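Local atomic coordinates of beta-lactamase (Sphaerobacter thermophilus, PDB entry 4EWF), a protein that probably hydrolyses the amide bond of beta-lactams to give substituted beta-amino acids, as a member of the class A beta-lactamase family. Residues L58-A61 with V62-V66; D132-S136 with L137-D141; N160-P164 with D165-L169; A170-A173 with L174-R178. All coordinates share one frame; numbering follows the deposited sequence.

Contact 1: L58-A61 with V62-V66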
# COMPACT_ATOMS: atom_id res chain seq x y z
N LEU A 58 -4.66 1.66 8.23
CA LEU A 58 -4.84 0.88 9.46
C LEU A 58 -3.59 1.00 10.34
O LEU A 58 -3.67 1.25 11.55
CB LEU A 58 -5.13 -0.59 9.14
CG LEU A 58 -5.08 -1.58 10.32
CD1 LEU A 58 -6.11 -1.25 11.40
CD2 LEU A 58 -5.27 -3.02 9.83
N MSE A 59 -2.42 0.81 9.73
CA MSE A 59 -1.16 0.97 10.45
C MSE A 59 -1.06 2.37 11.06
O MSE A 59 -0.63 2.54 12.20
CB MSE A 59 0.02 0.75 9.51
CG MSE A 59 1.39 0.99 10.16
SE MSE A 59 2.84 0.63 8.90
CE MSE A 59 2.41 1.85 7.49
N ILE A 60 -1.46 3.39 10.30
CA ILE A 60 -1.40 4.75 10.80
C ILE A 60 -2.27 4.88 12.05
O ILE A 60 -1.88 5.51 13.04
CB ILE A 60 -1.78 5.78 9.72
CG1 ILE A 60 -0.76 5.73 8.58
CG2 ILE A 60 -1.84 7.18 10.32
CD1 ILE A 60 -1.18 6.51 7.28
N ALA A 61 -3.46 4.27 12.02
CA ALA A 61 -4.35 4.35 13.18
C ALA A 61 -3.68 3.73 14.39
O ALA A 61 -3.79 4.25 15.51
CB ALA A 61 -5.68 3.67 12.89
N VAL A 62 -2.99 2.62 14.17
CA VAL A 62 -2.27 1.96 15.26
C VAL A 62 -1.19 2.86 15.87
O VAL A 62 -1.15 3.06 17.09
CB VAL A 62 -1.64 0.63 14.78
CG1 VAL A 62 -0.73 0.06 15.85
CG2 VAL A 62 -2.74 -0.36 14.40
N TYR A 63 -0.32 3.43 15.04
CA TYR A 63 0.73 4.28 15.58
C TYR A 63 0.21 5.55 16.25
O TYR A 63 0.82 6.05 17.20
CB TYR A 63 1.81 4.60 14.53
CG TYR A 63 2.75 3.43 14.30
CD1 TYR A 63 3.98 3.36 14.95
CD2 TYR A 63 2.39 2.38 13.47
CE1 TYR A 63 4.84 2.29 14.75
CE2 TYR A 63 3.23 1.30 13.27
CZ TYR A 63 4.46 1.26 13.92
OH TYR A 63 5.30 0.18 13.73
N ARG A 64 -0.92 6.07 15.77
CA ARG A 64 -1.54 7.23 16.42
C ARG A 64 -2.01 6.86 17.82
O ARG A 64 -1.93 7.66 18.75
CB ARG A 64 -2.71 7.78 15.61
CG ARG A 64 -2.31 8.46 14.32
CD ARG A 64 -3.44 9.33 13.81
NE ARG A 64 -3.07 9.96 12.55
CZ ARG A 64 -3.92 10.64 11.78
NH1 ARG A 64 -5.19 10.77 12.14
NH2 ARG A 64 -3.50 11.18 10.64
N ALA A 65 -2.51 5.63 17.96
CA ALA A 65 -2.90 5.11 19.27
C ALA A 65 -1.68 5.02 20.19
O ALA A 65 -1.76 5.35 21.39
CB ALA A 65 -3.56 3.73 19.13
N VAL A 66 -0.56 4.57 19.64
CA VAL A 66 0.69 4.51 20.38
C VAL A 66 1.15 5.92 20.76
O VAL A 66 1.57 6.15 21.89
CB VAL A 66 1.81 3.79 19.59
CG1 VAL A 66 3.13 3.84 20.35
CG2 VAL A 66 1.42 2.35 19.31
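Ile60 O accepts from Arg64 N at 2.9 Å, the shortest hydrogen bond between the two segments, and the aliphatic root of the same arginine lies against it, with Arg64 CG 3.2 Å from Ile60 O. Arg64 then runs extended from CG to NE beside the Ile60 side chain until NE passes 3.8 Å from Ile60 CG2. The guanidinium bonds elsewhere, NE to Ala179 O and NH1 to Ser136 OG.

A quarter turn round the helix, Met59 O accepts from Tyr63 N at 3.0 Å, nearly straight (167° at the hydrogen). Met59 O also sits in the plane of the Tyr63 ring, at its edge, 3.3 Å from Tyr63 CD2. Met59 is a selenomethionine whose CG stands anti to the backbone N (chi1 176°), which brings that methylene to the CD2-CE2 side of the ring, the side chains crossing at a slant; CG meets Tyr63 CE2 at 3.6 Å.

Val62 N to Leu58 O and Ala65 N to Ala61 O complete the i to i+4 bonding. Helix 55-67 starts at Lys55 of a Ser52-Lys55 SxxK pattern, consistent with the helix of the active-site serine in class A enzymes. Met188 of helix 182-192 packs on Met59, Ile60 and Tyr63. With four carbonyls paired to amides, this largely buried turn can offer apolar flanks to its neighbours, while Arg64 carries charge to oxygens of two other segments.

Contact 2: D132-S136 with L137-D141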
# COMPACT_ATOMS: atom_id res chain seq x y z
N ASP A 132 -11.29 7.66 10.63
CA ASP A 132 -10.85 8.96 11.12
C ASP A 132 -9.49 9.32 10.52
O ASP A 132 -9.26 10.46 10.12
CB ASP A 132 -10.81 9.00 12.65
CG ASP A 132 -12.20 8.97 13.28
OD1 ASP A 132 -13.18 9.26 12.57
OD2 ASP A 132 -12.31 8.66 14.50
N VAL A 133 -8.58 8.36 10.45
CA VAL A 133 -7.27 8.62 9.84
C VAL A 133 -7.44 9.04 8.38
O VAL A 133 -6.88 10.04 7.91
CB VAL A 133 -6.35 7.39 9.87
CG1 VAL A 133 -5.22 7.53 8.85
CG2 VAL A 133 -5.81 7.17 11.28
N ILE A 134 -8.23 8.24 7.67
CA ILE A 134 -8.43 8.45 6.25
C ILE A 134 -8.99 9.86 6.00
O ILE A 134 -8.52 10.57 5.12
CB ILE A 134 -9.36 7.36 5.67
CG1 ILE A 134 -8.63 6.01 5.68
CG2 ILE A 134 -9.81 7.71 4.25
CD1 ILE A 134 -9.55 4.83 5.45
N ALA A 135 -9.97 10.27 6.81
CA ALA A 135 -10.59 11.58 6.64
C ALA A 135 -9.60 12.70 6.97
O ALA A 135 -9.54 13.73 6.29
CB ALA A 135 -11.85 11.71 7.53
N SER A 136 -8.83 12.50 8.05
CA SER A 136 -7.87 13.51 8.50
C SER A 136 -6.75 13.68 7.47
O SER A 136 -6.06 14.69 7.47
CB SER A 136 -7.26 13.12 9.85
OG SER A 136 -6.28 12.11 9.65
N LEU A 137 -6.56 12.70 6.60
CA LEU A 137 -5.52 12.80 5.58
C LEU A 137 -6.04 13.37 4.26
O LEU A 137 -5.31 13.44 3.27
CB LEU A 137 -4.84 11.45 5.34
CG LEU A 137 -3.99 10.95 6.52
CD1 LEU A 137 -3.29 9.65 6.15
CD2 LEU A 137 -2.99 12.02 6.92
N GLY A 138 -7.31 13.76 4.24
CA GLY A 138 -7.92 14.30 3.03
C GLY A 138 -8.23 13.24 1.99
O GLY A 138 -8.41 13.56 0.82
N MSE A 139 -8.30 11.98 2.41
CA MSE A 139 -8.64 10.89 1.49
C MSE A 139 -10.16 10.74 1.34
O MSE A 139 -10.77 9.86 1.96
CB MSE A 139 -8.01 9.57 1.98
CG MSE A 139 -6.49 9.63 2.08
SE MSE A 139 -5.70 8.17 3.11
CE MSE A 139 -6.14 6.65 1.99
N ARG A 140 -10.76 11.58 0.50
CA ARG A 140 -12.22 11.71 0.43
C ARG A 140 -12.98 10.52 -0.15
O ARG A 140 -14.20 10.42 0.04
CB ARG A 140 -12.61 12.98 -0.34
CG ARG A 140 -12.19 14.27 0.32
CD ARG A 140 -12.56 14.28 1.79
NE ARG A 140 -12.80 15.63 2.30
CZ ARG A 140 -14.00 16.21 2.32
NH1 ARG A 140 -15.07 15.57 1.87
NH2 ARG A 140 -14.13 17.44 2.81
N ASP A 141 -12.31 9.64 -0.89
CA ASP A 141 -13.01 8.56 -1.60
C ASP A 141 -12.57 7.16 -1.18
O ASP A 141 -12.80 6.19 -1.89
CB ASP A 141 -12.78 8.72 -3.10
CG ASP A 141 -13.33 10.03 -3.63
OD1 ASP A 141 -14.56 10.25 -3.47
OD2 ASP A 141 -12.54 10.84 -4.16
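Leu137 has CG anti to its carbonyl carbon (chi1 -69°), which lays the side chain back along the last turn: CG is 3.3 Å from Val133 O, and CD1 meets Val133 CG1 at 3.9 Å, the two running abreast. Chi1 of 77° places Ser136 OG between its own backbone N and carbonyl carbon, folded back over the helix, where it donates to Val133 O at 2.8 Å.

Helix 127-136 ends here in a Schellman motif. Gly138, with its positive phi, is the first residue to leave helical geometry, and the turn is tied back by two bonds, Gly138 N to Ala135 O and, from the next residue, Met139 N to Ile134 O (3.1 Å). Ile134 O is gripped twice, since Leu137 N also donates to it at 3.3 Å from the other face of the carbonyl plane; Leu137 N makes a further, weak bond to Val133 O.

Met139, a selenomethionine, centres an inverse gamma turn and crosses Ile134 at about a right angle. Its CB presses on Ile134 CG2 at 3.4 Å, tighter than ordinary van der Waals contact, and the selenium continues past Ile134 CA at 4.2 Å. From this turn the Met139 side chain lies on Asp166, Tyr167 and Ala170 of helix 164-175, whereas Val133 and Leu137 meet Arg64 of helix 55-67.

Contact 3: N160-P164 with D165-L169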
# COMPACT_ATOMS: atom_id res chain seq x y z
N ASN A 160 -14.12 -2.14 0.58
CA ASN A 160 -13.09 -1.15 0.90
C ASN A 160 -12.60 -0.53 -0.42
O ASN A 160 -11.93 -1.20 -1.20
CB ASN A 160 -11.90 -1.80 1.61
CG ASN A 160 -12.31 -2.50 2.90
OD1 ASN A 160 -13.20 -2.05 3.61
ND2 ASN A 160 -11.66 -3.62 3.19
N TRP A 161 -12.93 0.73 -0.64
CA TRP A 161 -12.62 1.43 -1.89
C TRP A 161 -11.37 2.29 -1.73
O TRP A 161 -11.07 2.77 -0.65
CB TRP A 161 -13.82 2.31 -2.34
CG TRP A 161 -15.05 1.48 -2.59
CD1 TRP A 161 -16.19 1.44 -1.82
CD2 TRP A 161 -15.25 0.55 -3.66
NE1 TRP A 161 -17.09 0.54 -2.36
CE2 TRP A 161 -16.54 -0.02 -3.49
CE3 TRP A 161 -14.47 0.13 -4.75
CZ2 TRP A 161 -17.07 -0.98 -4.37
CZ3 TRP A 161 -14.99 -0.82 -5.63
CH2 TRP A 161 -16.28 -1.37 -5.43
N ALA A 162 -10.65 2.48 -2.83
CA ALA A 162 -9.49 3.36 -2.85
C ALA A 162 -9.48 4.17 -4.14
O ALA A 162 -10.09 3.78 -5.13
CB ALA A 162 -8.22 2.53 -2.80
N THR A 163 -8.77 5.30 -4.13
CA THR A 163 -8.38 5.92 -5.39
C THR A 163 -6.88 6.11 -5.37
O THR A 163 -6.29 6.24 -4.31
CB THR A 163 -9.05 7.31 -5.63
OG1 THR A 163 -8.52 8.26 -4.70
CG2 THR A 163 -10.55 7.22 -5.47
N PRO A 164 -6.25 6.11 -6.55
CA PRO A 164 -4.80 6.36 -6.59
C PRO A 164 -4.47 7.73 -5.95
O PRO A 164 -3.52 7.80 -5.16
CB PRO A 164 -4.48 6.36 -8.10
CG PRO A 164 -5.61 5.56 -8.74
CD PRO A 164 -6.83 5.90 -7.89
N ASP A 165 -5.26 8.76 -6.24
CA ASP A 165 -5.06 10.08 -5.63
C ASP A 165 -5.00 10.00 -4.10
O ASP A 165 -4.11 10.59 -3.47
CB ASP A 165 -6.20 11.06 -5.98
CG ASP A 165 -6.07 11.64 -7.38
OD1 ASP A 165 -5.02 11.45 -8.04
OD2 ASP A 165 -7.03 12.30 -7.82
N ASP A 166 -5.97 9.31 -3.51
CA ASP A 166 -6.04 9.20 -2.06
C ASP A 166 -4.82 8.48 -1.48
O ASP A 166 -4.28 8.88 -0.45
CB ASP A 166 -7.30 8.45 -1.63
CG ASP A 166 -8.56 9.32 -1.69
OD1 ASP A 166 -8.46 10.49 -2.14
OD2 ASP A 166 -9.65 8.83 -1.31
N TYR A 167 -4.39 7.41 -2.13
CA TYR A 167 -3.27 6.63 -1.60
C TYR A 167 -1.93 7.32 -1.79
O TYR A 167 -1.00 7.11 -1.01
CB TYR A 167 -3.32 5.16 -2.08
CG TYR A 167 -4.22 4.40 -1.13
CD1 TYR A 167 -3.68 3.66 -0.10
CD2 TYR A 167 -5.61 4.52 -1.21
CE1 TYR A 167 -4.48 3.00 0.81
CE2 TYR A 167 -6.43 3.87 -0.28
CZ TYR A 167 -5.85 3.11 0.73
OH TYR A 167 -6.62 2.44 1.66
N ALA A 168 -1.84 8.19 -2.80
CA ALA A 168 -0.65 9.02 -2.92
C ALA A 168 -0.60 10.02 -1.75
O ALA A 168 0.46 10.24 -1.17
CB ALA A 168 -0.61 9.73 -4.28
N LEU A 169 -1.74 10.60 -1.38
CA LEU A 169 -1.75 11.50 -0.22
C LEU A 169 -1.27 10.76 1.02
O LEU A 169 -0.55 11.33 1.85
CB LEU A 169 -3.16 12.05 0.06
CG LEU A 169 -3.78 12.94 -1.02
CD1 LEU A 169 -5.23 13.25 -0.67
CD2 LEU A 169 -2.94 14.23 -1.20
O HOH W 1 -9.38 2.16 1.36
O HOH W 2 -9.89 10.57 -4.87
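Tyr167 CB begins 3.9 Å from Thr163 O, the oxygen that also accepts the Tyr167 backbone N at 3.1 Å. Beyond CG, Tyr167 CD2 lies 3.6 Å from Thr163 O, which stands in the ring plane at the edge. CE2 then comes up against Ala162 CB at 3.4 Å, an oblique approach to the ring. At the tip, OH donates to water 1 at 2.8 Å, and that water in turn donates to Trp161 O, so the phenol is bridged back to short strand 161-162.

Thr163 is the N-cap of helix 164-175: its OG1 accepts from Asp166 N at 3.0 Å, with 159° at the hydrogen. The same hydroxyl donates to water 2 (2.7 Å), which hands a hydrogen on to Asp166 OD1. Asp166 OD2 bonds to Ser142 OG and Asp141 N in the preceding loop, and Asp165 forms a salt bridge with Arg41. Pro164 opens the first turn, its carbonyl bonded by Ala168 N, and packs on Phe242 of strand 235-244.

Two aspartates in the first turn would probably interact favourably with the positive end of the helix dipole, while the cap and the two waters satisfy polar groups in a largely buried strand-to-helix junction.

Contact 4: A170-A173 with L174-R178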
# COMPACT_ATOMS: atom_id res chain seq x y z
N ALA A 170 -1.67 9.51 1.16
CA ALA A 170 -1.30 8.73 2.34
C ALA A 170 0.21 8.58 2.44
O ALA A 170 0.80 8.78 3.51
CB ALA A 170 -1.97 7.35 2.32
N VAL A 171 0.84 8.20 1.34
CA VAL A 171 2.29 8.04 1.33
C VAL A 171 2.98 9.38 1.56
O VAL A 171 3.97 9.46 2.28
CB VAL A 171 2.80 7.42 -0.00
CG1 VAL A 171 4.33 7.36 -0.04
CG2 VAL A 171 2.20 6.03 -0.21
N GLN A 172 2.45 10.45 0.96
CA GLN A 172 3.07 11.76 1.17
C GLN A 172 3.01 12.17 2.63
O GLN A 172 3.97 12.76 3.15
CB GLN A 172 2.42 12.85 0.30
CG GLN A 172 2.74 12.73 -1.18
CD GLN A 172 2.01 13.78 -2.00
OE1 GLN A 172 0.78 13.82 -2.03
NE2 GLN A 172 2.77 14.64 -2.65
N ALA A 173 1.91 11.85 3.29
CA ALA A 173 1.78 12.19 4.70
C ALA A 173 2.86 11.49 5.52
O ALA A 173 3.44 12.09 6.43
CB ALA A 173 0.37 11.85 5.22
N LEU A 174 3.13 10.22 5.21
CA LEU A 174 4.19 9.50 5.93
C LEU A 174 5.54 10.15 5.68
O LEU A 174 6.30 10.39 6.62
CB LEU A 174 4.23 8.03 5.53
CG LEU A 174 3.05 7.16 5.99
CD1 LEU A 174 3.08 5.79 5.32
CD2 LEU A 174 3.06 6.99 7.51
N LEU A 175 5.84 10.44 4.42
CA LEU A 175 7.13 11.03 4.05
C LEU A 175 7.36 12.42 4.65
O LEU A 175 8.50 12.83 4.85
CB LEU A 175 7.25 11.10 2.52
CG LEU A 175 7.33 9.75 1.81
CD1 LEU A 175 7.19 9.92 0.31
CD2 LEU A 175 8.66 9.08 2.13
N GLU A 176 6.28 13.14 4.93
CA GLU A 176 6.40 14.50 5.42
C GLU A 176 6.23 14.60 6.93
O GLU A 176 6.27 15.69 7.49
CB GLU A 176 5.38 15.40 4.71
CG GLU A 176 5.59 15.49 3.19
CD GLU A 176 4.41 16.15 2.45
OE1 GLU A 176 4.39 16.09 1.20
OE2 GLU A 176 3.52 16.71 3.11
N GLY A 177 6.04 13.46 7.59
CA GLY A 177 5.89 13.45 9.04
C GLY A 177 4.56 14.03 9.50
O GLY A 177 4.44 14.50 10.64
N ARG A 178 3.56 14.00 8.62
CA ARG A 178 2.24 14.53 8.91
C ARG A 178 1.23 13.46 9.32
O ARG A 178 0.19 13.79 9.92
CB ARG A 178 1.69 15.29 7.70
CG ARG A 178 2.18 16.73 7.58
CD ARG A 178 1.42 17.47 6.48
NE ARG A 178 1.62 16.86 5.17
CZ ARG A 178 0.75 16.06 4.56
NH1 ARG A 178 -0.42 15.77 5.13
NH2 ARG A 178 1.04 15.56 3.36
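A Schellman motif closes helix 164-175, and this contact is its last turn plus the residues leaving it. Gly177 has the positive phi that breaks the helix, and the chain folds back so that Arg178 N reaches Ala173 O at 2.9 Å, in the carbonyl plane. Gly177 N bonds to Leu174 O. Before the break the helix is regular: Leu174 N donates to Ala170 O, and Leu175 N to Val171 O at 3.0 Å. Glu176 N bonds to Gln172 O, with a weak second bond to Ala173 O.

The side chains of Glu176 and Arg178 join along the flank of the last turn. Glu176 runs extended beyond CG, passing Gln172 O at 3.2 Å from its CG. Its OE2 is gripped by two nitrogens of Arg178, NE at 2.8 Å and NH2 at 2.7 Å, a side-on salt bridge in the guanidinium plane. NE meets OE2 nearly along its C-O axis, NH2 from 55° above the carboxylate plane, so the two flat groups are not coplanar. The bend of Arg178 at chi3 (-62°) turns the guanidinium back across Ala173, whose CA lies over one face, 3.7 Å from NH2. Both residues are exposed, so the salt bridge lies at the surface.

On the apolar flank Val171 and Leu175 lie side by side, CG1 to CD1 at 3.9 Å. Both rest on Val238 of strand 235-244, and Val171 reaches Val227 and Phe229 of strand 223-232. Leu174 faces Met188, Leu189 and Leu192 of helix 182-192, which puts this helix end between the five-stranded sheet and that helix.

In the fold
Contacts 3 and 4 are the two ends of helix 164-175: a buried, water-assisted N-cap at 160-169 and a glycine-broken C-terminus at 170-178 with a salt bridge on its surface. Contact 2 ends helix 127-136 with the same Schellman geometry and, like contact 4, is partly buried; it touches all the others: Ser136 with Arg64 of contact 1, Asp141 N with Asp166 OD2 of contact 3, Leu137 and Met139 with Ala173 and Ala170 of contact 4. Contact 1 lies mid-helix and is buried, with regular backbone bonds and apolar flanks; it meets contact 4 lightly, through Ile60 and Leu174, and does not touch contact 3.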